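Local coordinates for putative alpha-L-fucosidase (Bacteroides thetaiotaomicron VPI-5482, PDB 3GZA), which probably hydrolyses alpha-L-fucosidic linkages, as a glycoside hydrolase of family 29 built on a TIM-barrel catalytic domain, at residues H31-I36 with N52-T57; P56-T61 with D320-I325; V25-L30 with H281-E286; L88-V93 with K107-R112; L78-E83 with P125-G130. One frame throughout, in Å; residues are numbered along the deposited sequence. Where two conformers were deposited one is given.

Interaction 1 (H31-I36 with N52-T57); sequences HVFDGI and NIFNPT. With NA (sodium ion), chain G.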
# COMPACT_ATOMS: atom_id res chain seq x y z
N HIS A 31 -5.37 11.79 8.70
CA HIS A 31 -5.88 13.14 8.51
C HIS A 31 -6.01 13.90 9.83
O HIS A 31 -6.22 15.12 9.78
CB HIS A 31 -7.22 13.13 7.76
CG HIS A 31 -8.25 12.26 8.38
ND1 HIS A 31 -8.96 12.61 9.52
CD2 HIS A 31 -8.64 10.99 8.08
CE1 HIS A 31 -9.78 11.63 9.83
NE2 HIS A 31 -9.61 10.63 8.98
N VAL A 32 -5.92 13.24 10.98
CA VAL A 32 -5.88 14.00 12.23
C VAL A 32 -4.69 14.98 12.28
O VAL A 32 -4.74 16.03 12.95
CB VAL A 32 -5.82 13.04 13.43
CG1 VAL A 32 -5.42 13.74 14.72
CG2 VAL A 32 -7.15 12.27 13.57
N PHE A 33 -3.65 14.70 11.47
CA PHE A 33 -2.40 15.46 11.49
C PHE A 33 -2.27 16.46 10.36
O PHE A 33 -1.16 17.10 10.20
CB PHE A 33 -1.24 14.45 11.41
CG PHE A 33 -1.21 13.46 12.54
CD1 PHE A 33 -2.04 12.33 12.50
CD2 PHE A 33 -0.34 13.66 13.61
CE1 PHE A 33 -1.99 11.41 13.55
CE2 PHE A 33 -0.29 12.81 14.67
CZ PHE A 33 -1.11 11.68 14.65
N ASP A 34 -3.36 16.66 9.61
CA ASP A 34 -3.30 17.51 8.43
C ASP A 34 -3.59 19.00 8.63
O ASP A 34 -3.60 19.78 7.67
CB ASP A 34 -4.17 16.97 7.30
CG ASP A 34 -5.64 17.11 7.53
OD1 ASP A 34 -6.01 17.71 8.55
OD2 ASP A 34 -6.44 16.60 6.69
N GLY A 35 -3.86 19.38 9.88
CA GLY A 35 -4.10 20.76 10.19
C GLY A 35 -5.41 21.40 9.75
O GLY A 35 -5.58 22.62 9.88
N ILE A 36 -6.35 20.61 9.26
CA ILE A 36 -7.64 21.10 8.81
C ILE A 36 -8.78 20.21 9.28
O ILE A 36 -8.57 19.08 9.77
CB ILE A 36 -7.70 21.30 7.28
CG1 ILE A 36 -7.48 19.99 6.55
CG2 ILE A 36 -6.66 22.31 6.82
CD1 ILE A 36 -7.86 20.05 5.09
N ASN A 52 3.71 10.71 6.34
CA ASN A 52 4.61 11.11 7.41
C ASN A 52 4.16 12.33 8.20
O ASN A 52 4.85 12.80 9.09
CB ASN A 52 6.07 11.15 6.98
CG ASN A 52 6.67 9.74 6.99
OD1 ASN A 52 6.62 9.04 8.02
ND2 ASN A 52 7.20 9.31 5.86
N ILE A 53 2.97 12.84 7.90
CA ILE A 53 2.39 13.82 8.80
C ILE A 53 2.04 13.09 10.13
O ILE A 53 1.87 13.74 11.17
CB ILE A 53 1.14 14.51 8.21
CG1 ILE A 53 0.00 13.53 7.83
CG2 ILE A 53 1.55 15.42 7.03
CD1 ILE A 53 -1.34 14.19 7.32
N PHE A 54 1.95 11.77 10.08
CA PHE A 54 1.64 10.98 11.27
C PHE A 54 2.86 10.98 12.18
O PHE A 54 3.81 10.20 11.94
CB PHE A 54 1.30 9.55 10.90
CG PHE A 54 0.71 8.75 12.04
CD1 PHE A 54 1.51 8.05 12.92
CD2 PHE A 54 -0.66 8.70 12.21
CE1 PHE A 54 1.00 7.40 14.00
CE2 PHE A 54 -1.23 8.01 13.29
CZ PHE A 54 -0.39 7.33 14.17
N ASN A 55 2.81 11.75 13.26
CA ASN A 55 3.94 11.89 14.17
C ASN A 55 3.52 12.29 15.59
O ASN A 55 3.86 13.41 16.03
CB ASN A 55 4.95 12.87 13.56
CG ASN A 55 6.27 12.89 14.27
OD1 ASN A 55 6.72 11.87 14.79
ND2 ASN A 55 6.92 14.06 14.27
N PRO A 56 2.77 11.43 16.30
CA PRO A 56 2.29 11.76 17.66
C PRO A 56 3.46 11.55 18.65
O PRO A 56 3.56 10.51 19.31
CB PRO A 56 1.15 10.79 17.88
CG PRO A 56 1.45 9.61 17.06
CD PRO A 56 2.30 10.11 15.87
N THR A 57 4.31 12.55 18.79
CA THR A 57 5.52 12.40 19.59
C THR A 57 5.29 12.28 21.12
O THR A 57 6.22 11.90 21.84
CB THR A 57 6.54 13.56 19.33
OG1 THR A 57 5.94 14.81 19.69
CG2 THR A 57 7.02 13.58 17.85
NA NA G . -7.81 16.88 9.96
O HOH W 1 -9.25 15.16 10.96
O HOH W 2 -7.27 17.24 12.28
O HOH W 3 -8.81 16.49 7.63
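In the long loop that follows strand 22-26 of the TIM barrel, Phe-33 packs against residues 53 to 56, beside a sodium site formed by its own segment. With CG of Phe-33 opposite its carbonyl carbon (chi1 -60°), the ring receives CA of Phe-54 over the middle of one face, a CH-pi contact 4.0 Å from the centroid, while CG1 of Val-32 lies toward the rim of the opposite face. The two phenylalanine rings meet obliquely, their planes 50° apart, and CE1 of Phe-33 comes 3.3 Å from CD2 of Phe-54. At the far end of the ring, CE2 touches CD of Pro-56. Ile-53 lies at the root of the same side chain, with its CG1 3.9 Å from CB of Phe-33 and its CD1 beside Asp-34. Beyond Phe-33 the same segment turns to the metal. The sodium ion takes the backbone O of His-31 and of Ile-36, OD1 of Asp-34 and three waters, one of which also meets ND1 of His-31. An Asx turn shapes this grip: Ile-36 N donates to Asp-34 OD1 over 3.0 Å, reaching the oxygen from above the carboxylate plane, and that OD1 lies 2.4 Å from the sodium.

Interaction 2 (P56-T61 with D320-I325); sequences PTELNT and DPTGLI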
# COMPACT_ATOMS: atom_id res chain seq x y z
N PRO A 56 2.77 11.43 16.30
CA PRO A 56 2.29 11.76 17.66
C PRO A 56 3.46 11.55 18.65
O PRO A 56 3.56 10.51 19.31
CB PRO A 56 1.15 10.79 17.88
CG PRO A 56 1.45 9.61 17.06
CD PRO A 56 2.30 10.11 15.87
N THR A 57 4.31 12.55 18.79
CA THR A 57 5.52 12.40 19.59
C THR A 57 5.29 12.28 21.12
O THR A 57 6.22 11.90 21.84
CB THR A 57 6.54 13.56 19.33
OG1 THR A 57 5.94 14.81 19.69
CG2 THR A 57 7.02 13.58 17.85
N GLU A 58 4.07 12.59 21.59
CA GLU A 58 3.71 12.46 23.00
C GLU A 58 2.69 11.36 23.21
O GLU A 58 2.04 11.30 24.25
CB GLU A 58 3.15 13.78 23.54
CG GLU A 58 4.15 14.93 23.57
CD GLU A 58 3.53 16.20 24.06
OE1 GLU A 58 3.29 16.29 25.28
OE2 GLU A 58 3.32 17.13 23.24
N LEU A 59 2.61 10.44 22.26
CA LEU A 59 1.61 9.36 22.36
C LEU A 59 1.69 8.67 23.69
O LEU A 59 2.77 8.24 24.12
CB LEU A 59 1.83 8.33 21.26
CG LEU A 59 0.81 7.19 21.35
CD1 LEU A 59 -0.50 7.68 20.84
CD2 LEU A 59 1.20 5.93 20.54
N ASN A 60 0.53 8.52 24.33
CA ASN A 60 0.44 7.78 25.58
C ASN A 60 -0.95 7.17 25.71
O ASN A 60 -1.88 7.81 26.17
CB ASN A 60 0.75 8.64 26.77
CG ASN A 60 0.73 7.84 28.07
OD1 ASN A 60 0.58 6.62 28.04
ND2 ASN A 60 1.01 8.52 29.20
N THR A 61 -1.13 5.92 25.27
CA THR A 61 -2.44 5.30 25.35
C THR A 61 -2.88 5.06 26.80
O THR A 61 -4.11 4.93 27.02
CB THR A 61 -2.52 4.02 24.55
OG1 THR A 61 -1.45 3.19 24.95
CG2 THR A 61 -2.43 4.30 23.05
N ASP A 320 -5.39 13.71 19.97
CA ASP A 320 -4.90 14.86 19.19
C ASP A 320 -3.59 14.56 18.47
O ASP A 320 -3.06 13.45 18.54
CB ASP A 320 -4.87 16.11 20.10
CG ASP A 320 -3.73 16.13 21.14
OD1 ASP A 320 -2.74 15.35 21.02
OD2 ASP A 320 -3.87 16.87 22.13
N PRO A 321 -3.06 15.52 17.70
CA PRO A 321 -1.83 15.21 16.93
C PRO A 321 -0.57 15.01 17.77
O PRO A 321 0.46 14.60 17.23
CB PRO A 321 -1.67 16.41 16.01
CG PRO A 321 -3.04 16.99 15.91
CD PRO A 321 -3.62 16.80 17.28
N THR A 322 -0.63 15.28 19.05
CA THR A 322 0.48 14.97 19.93
C THR A 322 0.38 13.55 20.47
O THR A 322 1.37 12.99 20.93
CB THR A 322 0.62 15.96 21.09
OG1 THR A 322 -0.31 15.70 22.14
CG2 THR A 322 0.53 17.45 20.61
N GLY A 323 -0.79 12.92 20.34
CA GLY A 323 -1.04 11.56 20.82
C GLY A 323 -1.68 11.48 22.18
O GLY A 323 -1.52 10.48 22.88
N LEU A 324 -2.41 12.52 22.56
CA LEU A 324 -3.08 12.56 23.84
C LEU A 324 -4.56 12.98 23.71
O LEU A 324 -4.91 13.72 22.79
CB LEU A 324 -2.40 13.58 24.73
CG LEU A 324 -0.97 13.27 25.13
CD1 LEU A 324 -0.34 14.49 25.76
CD2 LEU A 324 -0.92 12.08 26.05
N ILE A 325 -5.39 12.54 24.67
CA ILE A 325 -6.74 13.09 24.78
C ILE A 325 -6.57 14.51 25.35
O ILE A 325 -5.91 14.71 26.40
CB ILE A 325 -7.66 12.18 25.66
CG1 ILE A 325 -8.01 10.89 24.92
CG2 ILE A 325 -8.87 12.97 26.16
CD1 ILE A 325 -8.94 11.09 23.72
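A chi1 of -65° sets CG of Glu-58 opposite its carbonyl carbon, which lays the side chain alongside Thr-322, both pointing the same way, with OE2 3.6 Å from CB of Thr-322. Leu-324, turned similarly (chi1 -66°), sends CD2 to within 3.6 Å of Glu-58 O and on to CB of Asn-60. The backbones also bond directly. Glu-58 N donates to Thr-322 O over 2.8 Å, in the carbonyl plane, and Asn-60 N to Gly-323 O over 3.2 Å. Gly-323 CA lies only 3.8 Å from CA of Leu-59, too close for any side chain to fit between. OD1 of Asp-320 fixes the second loop from within, accepting from OG1 and N of Thr-322 and from Leu-324 N. Asn-60 turns its OD1 to Asp-62 N, capping helix 61-69. Two type I beta turns, Pro-56 to Leu-59 and Asp-320 to Gly-323, the second with an Asx turn, join the approach to that helix to the TIM-barrel loop between strand 312-317 and helix 327-344.

Interaction 3 (V25-L30 with H281-E286); sequences VFHYDL and HEWFWE. With EDO (1,2-ethanediol), chain D.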
# COMPACT_ATOMS: atom_id res chain seq x y z
N VAL A 25 -14.97 4.80 22.14
CA VAL A 25 -14.33 4.48 20.85
C VAL A 25 -13.37 5.69 20.55
O VAL A 25 -13.71 6.88 20.70
CB VAL A 25 -15.30 4.20 19.69
CG1 VAL A 25 -16.17 5.43 19.38
CG2 VAL A 25 -14.51 3.70 18.45
N PHE A 26 -12.14 5.38 20.17
CA PHE A 26 -11.11 6.32 19.84
C PHE A 26 -10.85 6.24 18.34
O PHE A 26 -10.43 5.18 17.88
CB PHE A 26 -9.79 6.01 20.58
CG PHE A 26 -9.88 6.11 22.08
CD1 PHE A 26 -10.40 5.05 22.83
CD2 PHE A 26 -9.53 7.27 22.72
CE1 PHE A 26 -10.49 5.19 24.23
CE2 PHE A 26 -9.60 7.37 24.08
CZ PHE A 26 -10.10 6.31 24.84
N HIS A 27 -11.18 7.31 17.61
CA HIS A 27 -10.91 7.42 16.19
C HIS A 27 -9.57 8.11 15.97
O HIS A 27 -9.31 9.17 16.54
CB HIS A 27 -12.01 8.20 15.47
CG HIS A 27 -13.30 7.44 15.31
ND1 HIS A 27 -14.19 7.21 16.34
CD2 HIS A 27 -13.83 6.86 14.22
CE1 HIS A 27 -15.22 6.52 15.88
NE2 HIS A 27 -15.03 6.30 14.59
N TYR A 28 -8.70 7.51 15.14
CA TYR A 28 -7.40 8.05 14.85
C TYR A 28 -6.99 7.55 13.47
O TYR A 28 -7.13 6.35 13.20
CB TYR A 28 -6.44 7.59 15.95
CG TYR A 28 -5.29 8.49 16.32
CD1 TYR A 28 -5.53 9.81 16.60
CD2 TYR A 28 -4.02 7.99 16.47
CE1 TYR A 28 -4.51 10.64 17.02
CE2 TYR A 28 -2.99 8.80 16.88
CZ TYR A 28 -3.26 10.09 17.19
OH TYR A 28 -2.28 10.93 17.66
N ASP A 29 -6.61 8.44 12.60
CA ASP A 29 -6.17 8.11 11.26
C ASP A 29 -5.29 9.26 10.78
O ASP A 29 -5.13 10.26 11.48
CB ASP A 29 -7.40 7.83 10.37
CG ASP A 29 -7.09 7.02 9.10
OD1 ASP A 29 -5.89 6.97 8.64
OD2 ASP A 29 -8.08 6.47 8.54
N LEU A 30 -4.73 9.12 9.57
CA LEU A 30 -3.70 10.08 9.12
C LEU A 30 -4.13 11.54 9.06
O LEU A 30 -3.32 12.44 9.31
CB LEU A 30 -3.20 9.64 7.73
CG LEU A 30 -2.55 8.25 7.67
CD1 LEU A 30 -2.39 7.82 6.18
CD2 LEU A 30 -1.19 8.21 8.42
N HIS A 281 -20.13 17.82 15.39
CA HIS A 281 -20.43 16.39 15.63
C HIS A 281 -19.21 15.64 15.14
O HIS A 281 -19.23 15.04 14.03
CB HIS A 281 -21.72 16.01 14.88
CG HIS A 281 -22.24 14.64 15.17
ND1 HIS A 281 -23.08 14.38 16.23
CD2 HIS A 281 -22.01 13.46 14.55
CE1 HIS A 281 -23.34 13.07 16.25
NE2 HIS A 281 -22.71 12.50 15.24
N GLU A 282 -18.15 15.65 15.96
CA GLU A 282 -16.84 15.24 15.49
C GLU A 282 -16.30 13.97 16.13
O GLU A 282 -16.00 13.97 17.30
CB GLU A 282 -15.84 16.37 15.73
CG GLU A 282 -16.34 17.70 15.21
CD GLU A 282 -16.89 17.69 13.78
OE1 GLU A 282 -16.17 17.30 12.81
OE2 GLU A 282 -18.02 18.19 13.57
N TRP A 283 -16.15 12.92 15.32
CA TRP A 283 -15.60 11.66 15.79
C TRP A 283 -14.06 11.72 15.83
O TRP A 283 -13.42 10.93 16.50
CB TRP A 283 -16.06 10.51 14.91
CG TRP A 283 -17.49 10.18 15.06
CD1 TRP A 283 -18.49 10.53 14.23
CD2 TRP A 283 -18.11 9.43 16.13
NE1 TRP A 283 -19.69 10.04 14.68
CE2 TRP A 283 -19.49 9.38 15.86
CE3 TRP A 283 -17.63 8.78 17.26
CZ2 TRP A 283 -20.40 8.69 16.68
CZ3 TRP A 283 -18.52 8.17 18.10
CH2 TRP A 283 -19.89 8.07 17.78
N PHE A 284 -13.48 12.62 15.06
CA PHE A 284 -12.02 12.85 15.02
C PHE A 284 -11.58 14.19 15.57
O PHE A 284 -12.33 15.18 15.58
CB PHE A 284 -11.52 12.79 13.54
CG PHE A 284 -11.54 11.43 12.91
CD1 PHE A 284 -10.48 10.58 13.11
CD2 PHE A 284 -12.59 11.01 12.10
CE1 PHE A 284 -10.44 9.34 12.47
CE2 PHE A 284 -12.57 9.79 11.51
CZ PHE A 284 -11.50 8.92 11.73
N TRP A 285 -10.34 14.22 16.03
CA TRP A 285 -9.71 15.47 16.44
C TRP A 285 -9.52 16.33 15.21
O TRP A 285 -8.99 15.89 14.20
CB TRP A 285 -8.37 15.23 17.12
CG TRP A 285 -7.87 16.49 17.74
CD1 TRP A 285 -8.08 16.91 19.04
CD2 TRP A 285 -7.14 17.56 17.10
NE1 TRP A 285 -7.52 18.14 19.22
CE2 TRP A 285 -6.93 18.55 18.06
CE3 TRP A 285 -6.63 17.75 15.80
CZ2 TRP A 285 -6.27 19.74 17.77
CZ3 TRP A 285 -5.98 18.95 15.52
CH2 TRP A 285 -5.79 19.90 16.52
N GLU A 286 -9.89 17.60 15.34
CA GLU A 286 -9.78 18.62 14.32
C GLU A 286 -9.38 19.90 15.04
O GLU A 286 -9.64 20.06 16.24
CB GLU A 286 -11.11 18.82 13.58
CG GLU A 286 -11.58 17.62 12.88
CD GLU A 286 -13.01 17.72 12.54
OE1 GLU A 286 -13.33 18.44 11.60
OE2 GLU A 286 -13.82 17.05 13.20
C1 EDO D . -18.16 6.49 13.79
O1 EDO D . -17.24 5.58 13.16
C2 EDO D . -18.98 5.64 14.70
O2 EDO D . -19.86 4.87 13.90
O HOH W 4 -14.18 9.05 18.37
O HOH W 5 -8.80 11.89 16.82
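His-27 packs tightly against Trp-283 with a ring face and against Phe-284 with CB and a ring edge. CB of Trp-283 stands over the centre of the imidazole, 4.1 Å from the ring centroid, while CB of His-27 lies over a face of Phe-284, 3.8 Å from that centroid. The imidazole itself turns an edge to the same phenyl face, the two planes 73° apart. CG1 of Val-25 touches CZ3 of Trp-283 at 3.8 Å. The nitrogen edge of the imidazole is met by small molecules instead of side chains. A 1,2-ethanediol, probably from the crystallisation liquor, bonds through O1 to His-27 NE2 at 2.7 Å and lays C1 over the indole face. One water lies within bonding distance of His-27 ND1 and Trp-283 O, and a second receives a bond from Trp-285 N and donates to His-27 O. Beyond the contact, Trp-283 NE1 bonds to Glu-223. Such a polar and aromatic surface, at the strand ends where TIM-barrel glycosidases carry their active sites, is consistent with a place in or near the sugar site.

Interaction 4 (L88-V93 with K107-R112); sequences LWQSDV and KGDIVR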
# COMPACT_ATOMS: atom_id res chain seq x y z
N LEU A 88 -3.06 1.05 12.09
CA LEU A 88 -2.33 1.43 13.31
C LEU A 88 -1.69 0.26 14.04
O LEU A 88 -1.60 0.25 15.28
CB LEU A 88 -3.25 2.21 14.25
CG LEU A 88 -3.90 3.47 13.66
CD1 LEU A 88 -4.67 4.18 14.81
CD2 LEU A 88 -2.85 4.38 13.04
N TRP A 89 -1.15 -0.71 13.31
CA TRP A 89 -0.48 -1.85 13.90
C TRP A 89 0.64 -2.31 12.96
O TRP A 89 0.76 -1.81 11.84
CB TRP A 89 -1.45 -3.00 14.26
CG TRP A 89 -1.97 -3.87 13.14
CD1 TRP A 89 -1.57 -5.14 12.86
CD2 TRP A 89 -2.99 -3.56 12.17
NE1 TRP A 89 -2.30 -5.64 11.81
CE2 TRP A 89 -3.17 -4.69 11.38
CE3 TRP A 89 -3.81 -2.46 11.95
CZ2 TRP A 89 -4.07 -4.71 10.30
CZ3 TRP A 89 -4.75 -2.50 10.90
CH2 TRP A 89 -4.86 -3.62 10.10
N GLN A 90 1.41 -3.29 13.44
CA GLN A 90 2.48 -3.93 12.66
C GLN A 90 1.85 -5.06 11.84
O GLN A 90 1.84 -6.21 12.25
CB GLN A 90 3.53 -4.51 13.58
CG GLN A 90 4.38 -3.42 14.21
CD GLN A 90 5.42 -2.82 13.25
OE1 GLN A 90 6.22 -3.54 12.65
NE2 GLN A 90 5.40 -1.50 13.13
N SER A 91 1.38 -4.73 10.64
CA SER A 91 0.73 -5.74 9.81
C SER A 91 1.71 -6.33 8.80
O SER A 91 2.63 -5.65 8.37
CB SER A 91 -0.41 -5.12 8.98
OG SER A 91 -1.09 -6.09 8.19
N ASP A 92 1.52 -7.61 8.52
CA ASP A 92 2.29 -8.32 7.50
C ASP A 92 1.50 -8.52 6.19
O ASP A 92 1.96 -9.25 5.29
CB ASP A 92 2.71 -9.66 8.06
CG ASP A 92 3.52 -9.49 9.33
OD1 ASP A 92 4.52 -8.72 9.30
OD2 ASP A 92 3.19 -10.15 10.36
N VAL A 93 0.33 -7.91 6.13
CA VAL A 93 -0.54 -8.03 4.97
C VAL A 93 -0.99 -6.72 4.40
O VAL A 93 -1.17 -6.62 3.17
CB VAL A 93 -1.76 -9.00 5.23
CG1 VAL A 93 -1.25 -10.38 5.66
CG2 VAL A 93 -2.70 -8.43 6.30
N LYS A 107 8.48 0.80 13.79
CA LYS A 107 8.26 -0.29 14.71
C LYS A 107 7.11 -0.04 15.68
O LYS A 107 6.85 -0.87 16.57
CB LYS A 107 9.54 -0.58 15.47
CG LYS A 107 10.68 -1.07 14.62
CD LYS A 107 10.32 -2.37 13.87
CE LYS A 107 11.45 -2.93 12.95
NZ LYS A 107 10.93 -3.98 12.01
N GLY A 108 6.38 1.05 15.51
CA GLY A 108 5.24 1.32 16.35
C GLY A 108 4.05 0.38 16.16
O GLY A 108 3.79 -0.13 15.06
N ASP A 109 3.28 0.19 17.23
CA ASP A 109 2.05 -0.59 17.11
C ASP A 109 1.10 -0.01 18.14
O ASP A 109 1.18 -0.30 19.34
CB ASP A 109 2.32 -2.05 17.35
CG ASP A 109 1.11 -2.91 17.02
OD1 ASP A 109 -0.04 -2.45 17.22
OD2 ASP A 109 1.34 -4.06 16.58
N ILE A 110 0.24 0.88 17.67
CA ILE A 110 -0.64 1.59 18.56
C ILE A 110 -1.76 0.68 19.05
O ILE A 110 -2.23 0.85 20.16
CB ILE A 110 -1.19 2.85 17.89
CG1 ILE A 110 -0.02 3.80 17.61
CG2 ILE A 110 -2.26 3.57 18.78
CD1 ILE A 110 -0.40 5.03 16.79
N VAL A 111 -2.16 -0.31 18.24
CA VAL A 111 -3.14 -1.30 18.70
C VAL A 111 -2.56 -2.04 19.91
O VAL A 111 -3.26 -2.26 20.91
CB VAL A 111 -3.54 -2.26 17.57
CG1 VAL A 111 -4.45 -3.37 18.13
CG2 VAL A 111 -4.25 -1.49 16.43
N ARG A 112 -1.29 -2.39 19.85
CA ARG A 112 -0.65 -3.07 20.98
C ARG A 112 -0.58 -2.18 22.22
O ARG A 112 -0.91 -2.57 23.33
CB ARG A 112 0.70 -3.59 20.62
CG ARG A 112 1.21 -4.46 21.76
CD ARG A 112 2.30 -5.41 21.43
NE ARG A 112 2.06 -6.19 20.24
CZ ARG A 112 1.22 -7.24 20.17
NH1 ARG A 112 0.53 -7.65 21.22
NH2 ARG A 112 1.10 -7.90 19.02
O HOH W 6 8.95 -2.87 10.87
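Leu-88 O lies at the start of helix 110-121, where Val-111 N donates to it over 3.1 Å, and Ile-110 N adds a weak bond. CG2 of Val-111 packs 3.9 Å from CB of Trp-89. The side chain of Gln-90 bends at chi2 (-76°), which brings NE2 to Gly-108 O at 2.9 Å, close to the amide plane. The two oxygens of Asp-109 serve different partners: OD2 takes a weak bond from Gln-90 N at 3.2 Å, while OD1 accepts from Arg-112 N over 2.9 Å, from above the carboxylate plane. Further out, Gly-106 O also accepts from NE2 of Gln-90 and Lys-99 bonds to its OE1, so both ends of the amide are held; Tyr-173 bonds to Asp-109 OD2, and Glu-168 to the indole NE1 of Trp-89. Lys-107 NZ reaches a salt bridge with Asp-105 of the second subunit. With Asp-109 as N-cap and Leu-88 O received by the first turn, this is a capped helix start in the beta-alpha-beta crossover from strand 75-79 through helix 110-121 to strand 124-129.

Interaction 5 (L78-E83 with P125-G130); sequences LTATHE and PGIYIG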
# COMPACT_ATOMS: atom_id res chain seq x y z
N LEU A 78 -10.41 0.98 19.62
CA LEU A 78 -9.59 1.79 18.75
C LEU A 78 -9.77 1.45 17.29
O LEU A 78 -9.89 0.28 16.95
CB LEU A 78 -8.09 1.53 19.08
CG LEU A 78 -7.06 2.21 18.18
CD1 LEU A 78 -7.17 3.76 18.19
CD2 LEU A 78 -5.58 1.78 18.51
N THR A 79 -9.86 2.47 16.45
CA THR A 79 -9.92 2.28 15.01
C THR A 79 -8.56 1.82 14.50
O THR A 79 -7.63 2.63 14.32
CB THR A 79 -10.32 3.57 14.28
OG1 THR A 79 -9.37 4.58 14.58
CG2 THR A 79 -11.71 4.05 14.68
N ALA A 80 -8.41 0.53 14.26
CA ALA A 80 -7.21 -0.00 13.65
C ALA A 80 -7.05 0.48 12.23
O ALA A 80 -5.92 0.72 11.78
CB ALA A 80 -7.22 -1.52 13.70
N THR A 81 -8.15 0.52 11.51
CA THR A 81 -8.27 1.21 10.20
C THR A 81 -9.61 1.96 10.21
O THR A 81 -10.49 1.70 11.06
CB THR A 81 -8.33 0.32 8.98
OG1 THR A 81 -9.53 -0.52 9.04
CG2 THR A 81 -7.07 -0.57 8.85
N HIS A 82 -9.75 2.88 9.26
CA HIS A 82 -10.95 3.66 9.13
C HIS A 82 -11.24 3.82 7.64
O HIS A 82 -11.80 2.90 7.05
CB HIS A 82 -10.93 4.94 9.98
CG HIS A 82 -12.22 5.65 10.00
ND1 HIS A 82 -12.45 6.76 9.24
CD2 HIS A 82 -13.38 5.40 10.66
CE1 HIS A 82 -13.69 7.18 9.43
NE2 HIS A 82 -14.29 6.36 10.28
N GLU A 83 -10.88 4.96 7.02
CA GLU A 83 -11.17 5.20 5.63
C GLU A 83 -9.95 5.37 4.73
O GLU A 83 -10.07 5.18 3.53
CB GLU A 83 -12.01 6.47 5.48
CG GLU A 83 -13.44 6.35 6.05
CD GLU A 83 -14.12 7.69 6.27
OE1 GLU A 83 -13.43 8.74 6.33
OE2 GLU A 83 -15.34 7.68 6.47
N PRO A 125 -10.54 -4.28 26.08
CA PRO A 125 -10.24 -3.71 24.77
C PRO A 125 -10.97 -4.30 23.63
O PRO A 125 -11.11 -5.50 23.58
CB PRO A 125 -8.73 -4.03 24.59
CG PRO A 125 -8.52 -5.23 25.36
CD PRO A 125 -9.49 -5.24 26.49
N GLY A 126 -11.44 -3.46 22.74
CA GLY A 126 -12.01 -3.90 21.48
C GLY A 126 -11.30 -3.22 20.31
O GLY A 126 -10.59 -2.26 20.48
N ILE A 127 -11.57 -3.71 19.11
CA ILE A 127 -10.92 -3.18 17.90
C ILE A 127 -11.96 -2.87 16.84
O ILE A 127 -12.86 -3.68 16.58
CB ILE A 127 -9.86 -4.14 17.37
CG1 ILE A 127 -8.70 -4.35 18.38
CG2 ILE A 127 -9.27 -3.53 16.09
CD1 ILE A 127 -7.66 -5.41 18.00
N TYR A 128 -11.86 -1.69 16.26
CA TYR A 128 -12.71 -1.26 15.16
C TYR A 128 -11.89 -1.38 13.88
O TYR A 128 -10.70 -0.98 13.83
CB TYR A 128 -13.14 0.18 15.42
CG TYR A 128 -13.89 1.00 14.39
CD1 TYR A 128 -13.33 1.33 13.16
CD2 TYR A 128 -15.16 1.47 14.68
CE1 TYR A 128 -14.02 2.11 12.26
CE2 TYR A 128 -15.84 2.26 13.78
CZ TYR A 128 -15.26 2.57 12.56
OH TYR A 128 -15.94 3.39 11.68
N ILE A 129 -12.53 -1.88 12.85
CA ILE A 129 -11.85 -2.11 11.57
C ILE A 129 -12.75 -1.55 10.48
O ILE A 129 -13.89 -1.98 10.32
CB ILE A 129 -11.65 -3.64 11.34
CG1 ILE A 129 -10.92 -4.28 12.52
CG2 ILE A 129 -10.83 -3.86 10.02
CD1 ILE A 129 -10.83 -5.82 12.45
N GLY A 130 -12.22 -0.62 9.69
CA GLY A 130 -12.94 -0.05 8.57
C GLY A 130 -12.50 -0.73 7.29
O GLY A 130 -11.33 -0.64 6.88
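Strands 75-79 and 124-129 are parallel neighbours in the TIM barrel, and the contact follows their ends into the loops beyond. Leu-78 begins it: its N makes a weak bond to Gly-126 O, and its O accepts from Tyr-128 N at 2.9 Å and 170°. Thr-79, paired with Tyr-128, points to the same side of the sheet. Its CG2 rests on one face of the tyrosine ring, in a CH-pi contact 3.9 Å from the centroid, and its OG1 turns to Tyr-28 N. Ala-80 N donates to Tyr-128 O over 2.8 Å, while its CB points toward the other strand and meets CG2 of Ile-127 at 3.7 Å, with Leu-169 of helix 148-171 packing on both residues. At Thr-81 the pairing gives way to a side-chain bond. A chi1 of 62° holds OG1 between its own N and carbonyl carbon, where it accepts from Gly-130 N over 2.8 Å; Thr-81 O receives a weak bond from the same N and lies at the edge of the Tyr-128 ring. His-82 meets that ring rim to rim, the planes 25° apart, and its CD2 comes 3.4 Å from OH of Tyr-128.

How the interactions relate
Interactions 3 and 5 are buried at the carboxyl ends of neighbouring barrel strands 22-26 and 75-79; Phe-26 O and Tyr-28 N each probably bond to Thr-79, and Phe-284 packs on His-82. Aromatic faces dominate interaction 3, parallel strand bonds interaction 5. Interaction 4, also mostly buried, lies farther out and relies on helix capping; it adjoins interaction 5 through a probable bond from Leu-88 N to Ala-80 O. Interactions 1 and 2 are only partly buried and share Pro-56 and Thr-57, yet one is apolar packing beside a metal and the other backbone bonding between turns. Tyr-28 of interaction 3 ties them inward, its OH probably bonded to Asp-320 O and touching Phe-33.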